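Long-range contacts in reticulocyte binding protein (Streptococcus agalactiae COH1, PDB 3FAW), which probably hydrolyses alpha-1,6-glucosidic links in pullulan and related branched glucans, as a secreted, cell-wall-anchored pullulanase of group B Streptococcus: residues Asp503-Met507 / Gly556-Ala560; Val515-Arg521 / Asp565-Ile570; Asn550-Gln554 / Thr610-Thr614. All blocks are in the same frame, centred on the assembly; numbering follows the deposited sequence.

Contact 1 (Asp503-Met507 / Gly556-Ala560); sequences DQDWM and GNFEA. With CA (calcium ion), chain E.
The carbonyl oxygen of Gln-504 takes two bonds. A water that donates to Gln-504 O at 2.7 Å passes its other hydrogen to Glu-559 O, tying the two segments together, while the backbone N of Met-507 adds a weak bond. A second water donates to Asp-505 OD1 and accepts from Glu-559 N at 3.0 Å, and Asp-505 OD2 forms a salt bridge with Arg-489. The hydrogen bonds between the segments run through water, whereas their direct contact centres on the Phe-558 ring. With chi1 at 75°, this ring stands between its own backbone N and carbonyl carbon, and its CD1 comes to 3.4 Å from Gln-504 O. The extended Gln-504 chain crosses the ring at the CD2 side, its CD 3.4 Å from Phe-558 CD2 and its amide only 31° from the ring plane. The amide is held there because Gln-504 NE2 donates to Asp-518 OD1 and to Phe-516 O; Asn-557 ND2 shares the same Asp-518 oxygen. Both segments lie in loops leading into neighbouring strands of the catalytic (beta/alpha)8 barrel, and Phe-558 also packs on Val-515 and Val-566 of those strands. Met-507 lays CG 3.7 Å from Phe-558 CE1, then bends at chi2 so that its sulfur turns away. Its backbone O binds a calcium ion at 2.2 Å, alongside ligands from Thr-510, Asp-511, Asp-561 and Asp-565.

Contact 2 (Val515-Arg521 / Asp565-Ile570); sequences VFSDDIR and DVVQYI. With CA (calcium ion), chain E.
Two adjacent parallel strands of the catalytic barrel, 513-516 and 566-568, meet here, with Val-515 beside Val-566 and Phe-516 beside Val-567. The ladder consists of Val-515 N to Asp-565 O at 2.9 Å, Val-567 N to Val-515 O at 2.8 Å, and Ser-517 N to Val-567 O at 2.9 Å. Phe-516 and Val-567 share one face of the sheet, where both touch Ile-484 of strand 482-485. Val-567 CG1 sits over a face of the Phe-516 ring, 4.2 Å from its centroid, in a CH-pi contact. The edge of the same ring points at the face of Tyr-569, giving a T-shaped pair with centroids 4.8 Å apart and planes at 64°; Phe-516 CD1 lies over the middle of the tyrosine ring. A chi1 of 84° brings Tyr-569 back toward the first segment, where its CE1 edge also meets Ser-517 O. Arg-521 runs alongside Tyr-569 in the same direction and bends at chi3; its NH1 donates to Tyr-569 OH at 3.0 Å, with the oxygen tilted 31° from the guanidinium plane.

Ser-517, the N-cap residue of helix 518-525, shares a water with Gln-568 through OG and OE1. Ile-520 CG2 lies 3.3 Å from Gln-568 OE1, and Gln-568 NE2 is gripped by Asn-550 O and Gln-612 O. Just before the second strand, Asp-565 binds the calcium ion through both carboxylate oxygens, OD2 being the nearer at 2.4 Å, with Arg-265 a further polar partner. The two strands are neighbours in the closed eight-stranded parallel ring of the (beta/alpha)8, or TIM, barrel of alpha-amylase family enzymes.

Contact 3 (Asn550-Gln554 / Thr610-Thr614); sequences NIKAQ and TSQGT
Ile-551 and Gln-612 are joined by the direct hydrogen bond of this contact. Gln-612 N donates to Ile-551 O at 2.8 Å, nearly straight at the hydrogen (163°) and close to the line of the carbonyl bond. The same oxygen is approached by Ser-611 CA at 3.5 Å in a CA-H...O contact, and by a water whose bond to it is weak. The water also donates to Thr-610 O at 2.9 Å and accepts from Gln-612 NE2.

Ser-611 keeps OG beside its own backbone N (chi1 -73°), which sets the hydroxyl 3.6 Å from Ile-551 CA, while its hydrogen bond goes to Met-607 O in the last turn of helix 590-609. The hydroxyl faces the fork of the Ile-551 side chain, with CG1 and CG2 both at the edge of van der Waals contact. Gln-612 starts toward the other segment, with CB 3.9 Å from Lys-552 C and CG 3.7 Å from Ile-551 O, and then bends at chi2 (-62°). The bend leads the amide away from the helix end, where OE1 accepts from Lys-709 N and NE2 donates to Ala-706 O as well as to the water, so that both ends of the buried amide are satisfied. Ala-553 places its methyl 3.8 Å from Gln-612 O, while Lys-552 points away and forms a salt bridge with Asp-716.

Ala-553, just past helix 544-551 and at positive phi, completes a Schellman motif, and the helix terminus docks on the loop between helix 590-609 and strand 614-618, an alpha-to-beta connection of the TIM barrel.

How the contacts relate
The three contacts follow one another along a sector of the catalytic barrel. Contacts 2 and 3 are centred about 9 Å apart, contacts 1 and 2 about 11 Å, and contacts 1 and 3 about 14 Å. Their segments interleave in sequence: 503-507, 515-521, 550-554, 556-560, 565-570 and 610-614. Contact 2 is the middle piece, pairing strands 513-516 and 566-568. Contact 1 adds the loops entering both strands and shares its calcium ion, whereas contact 3 joins the end of helix 544-551 to the approach to strand 614-618. Gly-556 N to Asp-519 OD2 links contacts 1 and 2, and Gln-568 N to Thr-614 O extends the sheet into contact 3. Together they knit three successive barrel strands to their connections.

Contact 1 (Asp503-Met507 / Gly556-Ala560)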
ATOM      1  N   ASP A 503       6.877 -11.603   0.389  1.00 12.87           N
ATOM      2  CA  ASP A 503       5.785 -11.864  -0.546  1.00 11.68           C
ATOM      3  C   ASP A 503       4.917 -13.020  -0.031  1.00 12.22           C
ATOM      4  O   ASP A 503       4.967 -13.349   1.154  1.00 13.40           O
ATOM      5  CB  ASP A 503       6.355 -12.114  -1.955  1.00 10.77           C
ATOM      6  CG  ASP A 503       7.208 -13.374  -2.045  1.00 12.20           C
ATOM      7  OD1 ASP A 503       7.114 -14.254  -1.163  1.00 10.26           O
ATOM      8  OD2 ASP A 503       7.975 -13.484  -3.027  1.00 11.02           O
ATOM      9  N   GLN A 504       4.123 -13.626  -0.909  1.00 13.10           N
ATOM     10  CA  GLN A 504       3.176 -14.682  -0.515  1.00 13.69           C
ATOM     11  C   GLN A 504       3.836 -15.961   0.003  1.00 12.43           C
ATOM     12  O   GLN A 504       3.258 -16.664   0.833  1.00 12.82           O
ATOM     13  CB  GLN A 504       2.232 -15.012  -1.684  1.00 14.54           C
ATOM     14  CG  GLN A 504       1.048 -14.056  -1.817  1.00 13.39           C
ATOM     15  CD  GLN A 504       0.213 -14.308  -3.063  1.00 15.66           C
ATOM     16  OE1 GLN A 504       0.681 -14.902  -4.037  1.00 17.15           O
ATOM     17  NE2 GLN A 504      -1.033 -13.847  -3.038  1.00 21.20           N
ATOM     18  N   ASP A 505       5.044 -16.256  -0.476  1.00 13.25           N
ATOM     19  CA  ASP A 505       5.799 -17.433  -0.013  1.00 12.85           C
ATOM     20  C   ASP A 505       6.435 -17.244   1.366  1.00 12.31           C
ATOM     21  O   ASP A 505       6.868 -18.210   1.988  1.00 12.81           O
ATOM     22  CB  ASP A 505       6.869 -17.808  -1.038  1.00 13.20           C
ATOM     23  CG  ASP A 505       6.273 -18.204  -2.372  1.00 15.24           C
ATOM     24  OD1 ASP A 505       5.193 -18.837  -2.372  1.00 16.90           O
ATOM     25  OD2 ASP A 505       6.875 -17.882  -3.415  1.00 17.14           O
ATOM     26  N   TRP A 506       6.484 -15.999   1.831  1.00 12.32           N
ATOM     27  CA  TRP A 506       6.935 -15.658   3.185  1.00 12.37           C
ATOM     28  C   TRP A 506       5.920 -16.067   4.261  1.00 11.24           C
ATOM     29  O   TRP A 506       6.279 -16.223   5.430  1.00 10.69           O
ATOM     30  CB  TRP A 506       7.201 -14.148   3.248  1.00 12.06           C
ATOM     31  CG  TRP A 506       7.642 -13.594   4.568  1.00 13.73           C
ATOM     32  CD1 TRP A 506       8.481 -14.175   5.479  1.00 15.68           C
ATOM     33  CD2 TRP A 506       7.304 -12.310   5.102  1.00 16.60           C
ATOM     34  NE1 TRP A 506       8.657 -13.344   6.558  1.00 14.45           N
ATOM     35  CE2 TRP A 506       7.951 -12.189   6.347  1.00 16.12           C
ATOM     36  CE3 TRP A 506       6.501 -11.255   4.652  1.00 15.75           C
ATOM     37  CZ2 TRP A 506       7.820 -11.055   7.149  1.00 16.67           C
ATOM     38  CZ3 TRP A 506       6.376 -10.130   5.448  1.00 15.05           C
ATOM     39  CH2 TRP A 506       7.032 -10.040   6.682  1.00 13.33           C
ATOM     40  N   MET A 507       4.663 -16.256   3.864  1.00 10.80           N
ATOM     41  CA  MET A 507       3.584 -16.536   4.817  1.00 10.85           C
ATOM     42  C   MET A 507       3.766 -17.855   5.577  1.00 11.97           C
ATOM     43  O   MET A 507       3.336 -17.965   6.718  1.00  9.62           O
ATOM     44  CB  MET A 507       2.215 -16.510   4.118  1.00 11.09           C
ATOM     45  CG  MET A 507       1.785 -15.140   3.582  1.00 11.92           C
ATOM     46  SD  MET A 507       1.708 -13.811   4.810  1.00 10.94           S
ATOM     47  CE  MET A 507       3.393 -13.207   4.702  1.00 11.00           C
ATOM     48  N   GLY A 556      -4.923 -21.600  -3.030  1.00 11.90           N
ATOM     49  CA  GLY A 556      -4.205 -22.601  -3.811  1.00 12.38           C
ATOM     50  C   GLY A 556      -2.885 -22.148  -4.408  1.00 13.02           C
ATOM     51  O   GLY A 556      -2.127 -22.981  -4.907  1.00 13.64           O
ATOM     52  N   ASN A 557      -2.600 -20.844  -4.365  1.00 12.00           N
ATOM     53  CA  ASN A 557      -1.380 -20.303  -4.985  1.00 12.30           C
ATOM     54  C   ASN A 557      -0.252 -19.943  -4.002  1.00 12.78           C
ATOM     55  O   ASN A 557       0.838 -19.568  -4.429  1.00 11.70           O
ATOM     56  CB  ASN A 557      -1.704 -19.111  -5.897  1.00 12.40           C
ATOM     57  CG  ASN A 557      -2.247 -17.915  -5.143  1.00 11.72           C
ATOM     58  OD1 ASN A 557      -2.738 -18.037  -4.018  1.00 10.83           O
ATOM     59  ND2 ASN A 557      -2.166 -16.746  -5.765  1.00 12.36           N
ATOM     60  N   PHE A 558      -0.518 -20.037  -2.702  1.00 12.73           N
ATOM     61  CA  PHE A 558       0.545 -19.975  -1.694  1.00 13.42           C
ATOM     62  C   PHE A 558       0.121 -20.693  -0.422  1.00 14.26           C
ATOM     63  O   PHE A 558      -1.075 -20.843  -0.162  1.00 14.69           O
ATOM     64  CB  PHE A 558       0.982 -18.526  -1.398  1.00 12.96           C
ATOM     65  CG  PHE A 558       0.009 -17.723  -0.554  1.00 10.97           C
ATOM     66  CD1 PHE A 558       0.071 -17.762   0.837  1.00 11.55           C
ATOM     67  CD2 PHE A 558      -0.919 -16.879  -1.152  1.00 10.65           C
ATOM     68  CE1 PHE A 558      -0.804 -17.005   1.617  1.00  9.88           C
ATOM     69  CE2 PHE A 558      -1.796 -16.109  -0.381  1.00 11.25           C
ATOM     70  CZ  PHE A 558      -1.739 -16.175   1.005  1.00 10.24           C
ATOM     71  N   GLU A 559       1.107 -21.136   0.357  1.00 15.08           N
ATOM     72  CA  GLU A 559       0.845 -21.841   1.613  1.00 16.96           C
ATOM     73  C   GLU A 559       0.607 -20.862   2.760  1.00 16.26           C
ATOM     74  O   GLU A 559       1.521 -20.147   3.176  1.00 15.77           O
ATOM     75  CB  GLU A 559       2.015 -22.776   1.959  1.00 18.20           C
ATOM     76  CG  GLU A 559       1.808 -23.647   3.207  1.00 22.11           C
ATOM     77  CD  GLU A 559       0.628 -24.603   3.093  1.00 24.22           C
ATOM     78  OE1 GLU A 559       0.276 -25.002   1.961  0.10 23.84           O
ATOM     79  OE2 GLU A 559       0.057 -24.963   4.144  0.10 23.40           O
ATOM     80  N   ALA A 560      -0.626 -20.836   3.265  1.00 15.62           N
ATOM     81  CA  ALA A 560      -0.956 -20.095   4.478  1.00 14.11           C
ATOM     82  C   ALA A 560      -1.121 -21.078   5.638  1.00 14.77           C
ATOM     83  O   ALA A 560      -2.114 -21.804   5.701  1.00 13.71           O
ATOM     84  CB  ALA A 560      -2.230 -19.294   4.273  1.00 13.45           C
TER
HETATM   85 CA    CA E   4       2.148 -17.911   8.588  1.00 14.31          CA
HETATM   86  O   HOH W   1       3.698 -19.078   1.999  1.00  4.59           O
HETATM   87  O   HOH W   2       3.972 -20.683  -0.442  1.00 12.38           O
HETATM   88  O   HOH W   3       4.045 -19.003   9.590  1.00 17.07           O

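Contact 2 (Val515-Arg521 / Asp565-Ile570)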
ATOM      1  N   VAL A 515      -1.143 -11.106   3.638  1.00 12.12           N
ATOM      2  CA  VAL A 515      -1.102 -10.707   2.228  1.00 10.74           C
ATOM      3  C   VAL A 515      -2.445 -10.906   1.528  1.00 11.71           C
ATOM      4  O   VAL A 515      -3.222 -11.801   1.877  1.00 10.36           O
ATOM      5  CB  VAL A 515      -0.018 -11.473   1.433  1.00 11.36           C
ATOM      6  CG1 VAL A 515       1.372 -11.186   2.008  1.00  7.47           C
ATOM      7  CG2 VAL A 515      -0.321 -12.968   1.412  1.00  7.42           C
ATOM      8  N   PHE A 516      -2.698 -10.068   0.525  1.00 12.20           N
ATOM      9  CA  PHE A 516      -3.912 -10.163  -0.282  1.00 12.71           C
ATOM     10  C   PHE A 516      -3.997 -11.500  -1.004  1.00 11.92           C
ATOM     11  O   PHE A 516      -3.010 -11.972  -1.564  1.00 13.38           O
ATOM     12  CB  PHE A 516      -3.986  -9.010  -1.290  1.00 12.27           C
ATOM     13  CG  PHE A 516      -4.382  -7.706  -0.669  1.00 12.90           C
ATOM     14  CD1 PHE A 516      -5.722  -7.377  -0.517  1.00 11.45           C
ATOM     15  CD2 PHE A 516      -3.417  -6.820  -0.202  1.00 14.34           C
ATOM     16  CE1 PHE A 516      -6.097  -6.177   0.068  1.00 11.26           C
ATOM     17  CE2 PHE A 516      -3.782  -5.621   0.391  1.00 12.45           C
ATOM     18  CZ  PHE A 516      -5.124  -5.299   0.527  1.00 15.02           C
ATOM     19  N   SER A 517      -5.183 -12.100  -0.974  1.00 12.26           N
ATOM     20  CA  SER A 517      -5.431 -13.362  -1.655  1.00 12.92           C
ATOM     21  C   SER A 517      -6.011 -13.138  -3.051  1.00 13.01           C
ATOM     22  O   SER A 517      -7.226 -13.010  -3.224  1.00 12.16           O
ATOM     23  CB  SER A 517      -6.364 -14.247  -0.829  1.00 13.30           C
ATOM     24  OG  SER A 517      -6.566 -15.498  -1.464  1.00 14.03           O
ATOM     25  N   ASP A 518      -5.133 -13.104  -4.049  1.00 12.52           N
ATOM     26  CA  ASP A 518      -5.569 -13.004  -5.445  1.00 12.55           C
ATOM     27  C   ASP A 518      -6.329 -14.254  -5.921  1.00 12.81           C
ATOM     28  O   ASP A 518      -7.122 -14.177  -6.860  1.00 14.09           O
ATOM     29  CB  ASP A 518      -4.398 -12.667  -6.391  1.00 13.35           C
ATOM     30  CG  ASP A 518      -3.190 -13.583  -6.222  1.00 13.53           C
ATOM     31  OD1 ASP A 518      -3.015 -14.202  -5.152  1.00 18.39           O
ATOM     32  OD2 ASP A 518      -2.385 -13.659  -7.171  1.00 18.09           O
ATOM     33  N   ASP A 519      -6.100 -15.387  -5.258  1.00 12.12           N
ATOM     34  CA  ASP A 519      -6.768 -16.647  -5.595  1.00 11.72           C
ATOM     35  C   ASP A 519      -8.281 -16.600  -5.349  1.00 11.24           C
ATOM     36  O   ASP A 519      -9.061 -17.016  -6.206  1.00 10.63           O
ATOM     37  CB  ASP A 519      -6.154 -17.804  -4.801  1.00 11.69           C
ATOM     38  CG  ASP A 519      -6.401 -19.157  -5.445  1.00 13.27           C
ATOM     39  OD1 ASP A 519      -6.317 -19.251  -6.684  1.00 16.55           O
ATOM     40  OD2 ASP A 519      -6.650 -20.135  -4.709  1.00 14.34           O
ATOM     41  N   ILE A 520      -8.696 -16.107  -4.184  1.00 11.71           N
ATOM     42  CA  ILE A 520     -10.128 -15.966  -3.896  1.00 11.58           C
ATOM     43  C   ILE A 520     -10.754 -14.875  -4.776  1.00 12.41           C
ATOM     44  O   ILE A 520     -11.892 -15.014  -5.226  1.00 12.24           O
ATOM     45  CB  ILE A 520     -10.421 -15.706  -2.384  1.00 11.26           C
ATOM     46  CG1 ILE A 520     -11.915 -15.927  -2.094  1.00 11.99           C
ATOM     47  CG2 ILE A 520      -9.992 -14.306  -1.967  1.00 11.79           C
ATOM     48  CD1 ILE A 520     -12.294 -15.853  -0.618  1.00 10.02           C
ATOM     49  N   ARG A 521     -10.007 -13.801  -5.027  1.00 12.72           N
ATOM     50  CA  ARG A 521     -10.444 -12.754  -5.957  1.00 12.21           C
ATOM     51  C   ARG A 521     -10.761 -13.364  -7.327  1.00 12.16           C
ATOM     52  O   ARG A 521     -11.899 -13.286  -7.798  1.00 10.29           O
ATOM     53  CB  ARG A 521      -9.365 -11.670  -6.084  1.00 12.57           C
ATOM     54  CG  ARG A 521      -9.669 -10.551  -7.090  1.00 13.06           C
ATOM     55  CD  ARG A 521      -8.409  -9.756  -7.411  1.00 13.80           C
ATOM     56  NE  ARG A 521      -7.540 -10.452  -8.364  1.00 14.40           N
ATOM     57  CZ  ARG A 521      -6.268 -10.132  -8.624  1.00 16.25           C
ATOM     58  NH1 ARG A 521      -5.678  -9.121  -8.000  1.00 16.10           N
ATOM     59  NH2 ARG A 521      -5.570 -10.835  -9.512  1.00 13.31           N
ATOM     60  N   ASP A 565      -2.671 -15.050   7.893  1.00 12.04           N
ATOM     61  CA  ASP A 565      -1.791 -14.798   6.741  1.00 13.10           C
ATOM     62  C   ASP A 565      -2.531 -14.254   5.522  1.00 11.97           C
ATOM     63  O   ASP A 565      -1.903 -13.723   4.602  1.00 10.18           O
ATOM     64  CB  ASP A 565      -1.097 -16.088   6.288  1.00 13.93           C
ATOM     65  CG  ASP A 565      -0.164 -16.659   7.326  1.00 16.08           C
ATOM     66  OD1 ASP A 565       0.285 -15.915   8.222  1.00 19.04           O
ATOM     67  OD2 ASP A 565       0.137 -17.871   7.237  1.00 16.01           O
ATOM     68  N   VAL A 566      -3.854 -14.410   5.510  1.00 11.83           N
ATOM     69  CA  VAL A 566      -4.663 -14.181   4.319  1.00 12.03           C
ATOM     70  C   VAL A 566      -5.586 -12.972   4.466  1.00 11.72           C
ATOM     71  O   VAL A 566      -6.381 -12.894   5.405  1.00  9.15           O
ATOM     72  CB  VAL A 566      -5.532 -15.420   4.015  1.00 12.47           C
ATOM     73  CG1 VAL A 566      -6.337 -15.213   2.742  1.00 12.58           C
ATOM     74  CG2 VAL A 566      -4.661 -16.659   3.900  1.00 11.44           C
ATOM     75  N   VAL A 567      -5.466 -12.034   3.529  1.00 12.15           N
ATOM     76  CA  VAL A 567      -6.411 -10.933   3.405  1.00 11.95           C
ATOM     77  C   VAL A 567      -7.400 -11.276   2.285  1.00 13.00           C
ATOM     78  O   VAL A 567      -7.024 -11.315   1.111  1.00 14.04           O
ATOM     79  CB  VAL A 567      -5.702  -9.600   3.093  1.00 12.56           C
ATOM     80  CG1 VAL A 567      -6.699  -8.451   3.117  1.00 11.17           C
ATOM     81  CG2 VAL A 567      -4.564  -9.346   4.083  1.00 10.24           C
ATOM     82  N   GLN A 568      -8.652 -11.535   2.660  1.00 12.48           N
ATOM     83  CA  GLN A 568      -9.696 -11.943   1.708  1.00 12.23           C
ATOM     84  C   GLN A 568     -10.330 -10.720   1.050  1.00 12.20           C
ATOM     85  O   GLN A 568     -10.841  -9.831   1.738  1.00  9.83           O
ATOM     86  CB  GLN A 568     -10.798 -12.742   2.414  1.00 13.16           C
ATOM     87  CG  GLN A 568     -10.324 -13.949   3.232  1.00 11.84           C
ATOM     88  CD  GLN A 568     -10.003 -15.173   2.385  1.00 12.17           C
ATOM     89  OE1 GLN A 568      -9.612 -15.061   1.226  1.00 11.51           O
ATOM     90  NE2 GLN A 568     -10.156 -16.353   2.975  1.00 11.09           N
ATOM     91  N   TYR A 569     -10.301 -10.680  -0.280  1.00 11.80           N
ATOM     92  CA  TYR A 569     -10.898  -9.571  -1.019  1.00 10.90           C
ATOM     93  C   TYR A 569     -11.337  -9.966  -2.424  1.00 10.79           C
ATOM     94  O   TYR A 569     -10.853 -10.956  -2.993  1.00 11.06           O
ATOM     95  CB  TYR A 569      -9.934  -8.381  -1.082  1.00 10.63           C
ATOM     96  CG  TYR A 569      -8.882  -8.409  -2.182  1.00 10.99           C
ATOM     97  CD1 TYR A 569      -8.091  -9.535  -2.411  1.00 11.12           C
ATOM     98  CD2 TYR A 569      -8.646  -7.281  -2.959  1.00 10.00           C
ATOM     99  CE1 TYR A 569      -7.108  -9.538  -3.407  1.00  8.77           C
ATOM    100  CE2 TYR A 569      -7.674  -7.271  -3.945  1.00 10.95           C
ATOM    101  CZ  TYR A 569      -6.905  -8.398  -4.166  1.00 12.22           C
ATOM    102  OH  TYR A 569      -5.938  -8.372  -5.151  1.00  9.66           O
ATOM    103  N   ILE A 570     -12.263  -9.183  -2.964  1.00  8.53           N
ATOM    104  CA  ILE A 570     -12.675  -9.311  -4.365  1.00  8.40           C
ATOM    105  C   ILE A 570     -12.602  -7.983  -5.137  1.00  9.54           C
ATOM    106  O   ILE A 570     -12.771  -7.967  -6.356  1.00 10.43           O
ATOM    107  CB  ILE A 570     -14.079  -9.947  -4.499  1.00  7.19           C
ATOM    108  CG1 ILE A 570     -15.114  -9.215  -3.628  1.00  9.50           C
ATOM    109  CG2 ILE A 570     -14.012 -11.429  -4.145  1.00  3.62           C
ATOM    110  CD1 ILE A 570     -16.535  -9.730  -3.786  1.00  6.87           C
TER
HETATM  111 CA    CA E   4       2.148 -17.911   8.588  1.00 14.31          CA
HETATM  112  O   HOH W   4      -8.022 -16.944   0.227  1.00 11.93           O
HETATM  113  O   HOH W   3       4.045 -19.003   9.590  1.00 17.07           O

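Contact 3 (Asn550-Gln554 / Thr610-Thr614)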
ATOM      1  N   ASN A 550     -10.402 -21.822  -0.130  1.00 12.51           N
ATOM      2  CA  ASN A 550     -10.296 -20.355  -0.036  1.00 11.95           C
ATOM      3  C   ASN A 550     -11.137 -19.801   1.118  1.00 12.63           C
ATOM      4  O   ASN A 550     -10.652 -18.997   1.914  1.00 12.16           O
ATOM      5  CB  ASN A 550     -10.686 -19.674  -1.353  1.00 11.42           C
ATOM      6  CG  ASN A 550      -9.518 -19.536  -2.316  1.00 12.39           C
ATOM      7  OD1 ASN A 550      -9.608 -19.924  -3.483  1.00 16.15           O
ATOM      8  ND2 ASN A 550      -8.417 -18.972  -1.832  1.00  8.67           N
ATOM      9  N   ILE A 551     -12.382 -20.264   1.220  1.00 13.47           N
ATOM     10  CA  ILE A 551     -13.265 -19.916   2.347  1.00 13.26           C
ATOM     11  C   ILE A 551     -12.629 -20.231   3.711  1.00 12.11           C
ATOM     12  O   ILE A 551     -12.877 -19.519   4.685  1.00 14.23           O
ATOM     13  CB  ILE A 551     -14.646 -20.622   2.232  1.00 13.67           C
ATOM     14  CG1 ILE A 551     -15.421 -20.090   1.024  1.00 15.14           C
ATOM     15  CG2 ILE A 551     -15.483 -20.402   3.482  1.00 14.01           C
ATOM     16  CD1 ILE A 551     -16.566 -20.981   0.608  1.00 15.88           C
ATOM     17  N   LYS A 552     -11.814 -21.286   3.775  1.00 12.47           N
ATOM     18  CA  LYS A 552     -11.045 -21.636   4.991  1.00 11.56           C
ATOM     19  C   LYS A 552      -9.721 -20.864   5.155  1.00 11.59           C
ATOM     20  O   LYS A 552      -8.961 -21.129   6.092  1.00 11.07           O
ATOM     21  CB  LYS A 552     -10.744 -23.147   5.023  1.00 11.97           C
ATOM     22  CG  LYS A 552     -11.957 -24.035   5.281  1.00 11.28           C
ATOM     23  CD  LYS A 552     -11.571 -25.459   5.670  1.00  8.05           C
ATOM     24  CE  LYS A 552     -10.857 -26.207   4.546  1.00  8.06           C
ATOM     25  NZ  LYS A 552     -10.459 -27.581   4.976  1.00 10.29           N
ATOM     26  N   ALA A 553      -9.455 -19.911   4.259  1.00 11.63           N
ATOM     27  CA  ALA A 553      -8.204 -19.144   4.245  1.00 10.78           C
ATOM     28  C   ALA A 553      -7.017 -20.036   3.881  1.00 10.79           C
ATOM     29  O   ALA A 553      -5.938 -19.929   4.468  1.00 10.96           O
ATOM     30  CB  ALA A 553      -7.967 -18.442   5.593  1.00 11.38           C
ATOM     31  N   GLN A 554      -7.234 -20.914   2.910  1.00  9.81           N
ATOM     32  CA  GLN A 554      -6.194 -21.794   2.402  1.00 11.08           C
ATOM     33  C   GLN A 554      -6.126 -21.673   0.878  1.00 11.54           C
ATOM     34  O   GLN A 554      -6.522 -22.591   0.159  1.00 12.80           O
ATOM     35  CB  GLN A 554      -6.472 -23.234   2.831  1.00 12.01           C
ATOM     36  CG  GLN A 554      -6.456 -23.413   4.346  1.00 11.15           C
ATOM     37  CD  GLN A 554      -7.005 -24.743   4.801  1.00 10.46           C
ATOM     38  OE1 GLN A 554      -7.057 -25.709   3.894  1.00 14.02           O
ATOM     39  NE2 GLN A 554      -7.390 -24.897   5.959  1.00  5.41           N
ATOM     40  N   THR A 610     -18.052 -14.130   5.274  1.00 11.79           N
ATOM     41  CA  THR A 610     -18.199 -15.395   6.007  1.00 12.04           C
ATOM     42  C   THR A 610     -16.984 -16.324   5.814  1.00 12.95           C
ATOM     43  O   THR A 610     -17.000 -17.484   6.250  1.00 14.53           O
ATOM     44  CB  THR A 610     -19.508 -16.130   5.607  1.00 12.44           C
ATOM     45  OG1 THR A 610     -19.547 -16.339   4.188  1.00 13.59           O
ATOM     46  CG2 THR A 610     -20.723 -15.317   6.018  1.00 11.59           C
ATOM     47  N   SER A 611     -15.932 -15.806   5.173  1.00 12.05           N
ATOM     48  CA  SER A 611     -14.681 -16.540   4.974  1.00 13.14           C
ATOM     49  C   SER A 611     -13.727 -16.292   6.132  1.00 13.05           C
ATOM     50  O   SER A 611     -13.714 -15.207   6.705  1.00 14.25           O
ATOM     51  CB  SER A 611     -13.994 -16.102   3.679  1.00 12.02           C
ATOM     52  OG  SER A 611     -14.675 -16.589   2.543  1.00 14.16           O
ATOM     53  N   GLN A 612     -12.909 -17.289   6.451  1.00 12.40           N
ATOM     54  CA  GLN A 612     -11.883 -17.132   7.489  1.00 11.51           C
ATOM     55  C   GLN A 612     -10.818 -16.131   7.046  1.00 11.11           C
ATOM     56  O   GLN A 612     -10.707 -15.809   5.862  1.00 10.88           O
ATOM     57  CB  GLN A 612     -11.220 -18.475   7.812  1.00 11.24           C
ATOM     58  CG  GLN A 612     -12.182 -19.572   8.269  1.00 11.93           C
ATOM     59  CD  GLN A 612     -12.903 -19.224   9.551  1.00  9.03           C
ATOM     60  OE1 GLN A 612     -12.292 -18.745  10.504  1.00 11.18           O
ATOM     61  NE2 GLN A 612     -14.211 -19.470   9.584  1.00 10.87           N
ATOM     62  N   GLY A 613     -10.038 -15.645   8.011  1.00 11.89           N
ATOM     63  CA  GLY A 613      -8.951 -14.702   7.747  1.00 11.07           C
ATOM     64  C   GLY A 613      -9.361 -13.264   7.975  1.00 11.26           C
ATOM     65  O   GLY A 613     -10.309 -12.997   8.702  1.00 11.74           O
ATOM     66  N   THR A 614      -8.634 -12.337   7.354  1.00 13.03           N
ATOM     67  CA  THR A 614      -8.921 -10.902   7.470  1.00 12.65           C
ATOM     68  C   THR A 614      -9.800 -10.444   6.300  1.00 13.60           C
ATOM     69  O   THR A 614      -9.447 -10.648   5.135  1.00 13.10           O
ATOM     70  CB  THR A 614      -7.619 -10.072   7.503  1.00 12.96           C
ATOM     71  OG1 THR A 614      -6.874 -10.395   8.685  1.00 10.56           O
ATOM     72  CG2 THR A 614      -7.916  -8.568   7.498  1.00 11.92           C
TER
HETATM   73  O   HOH W   5     -15.538 -19.881   6.798  1.00 10.99           O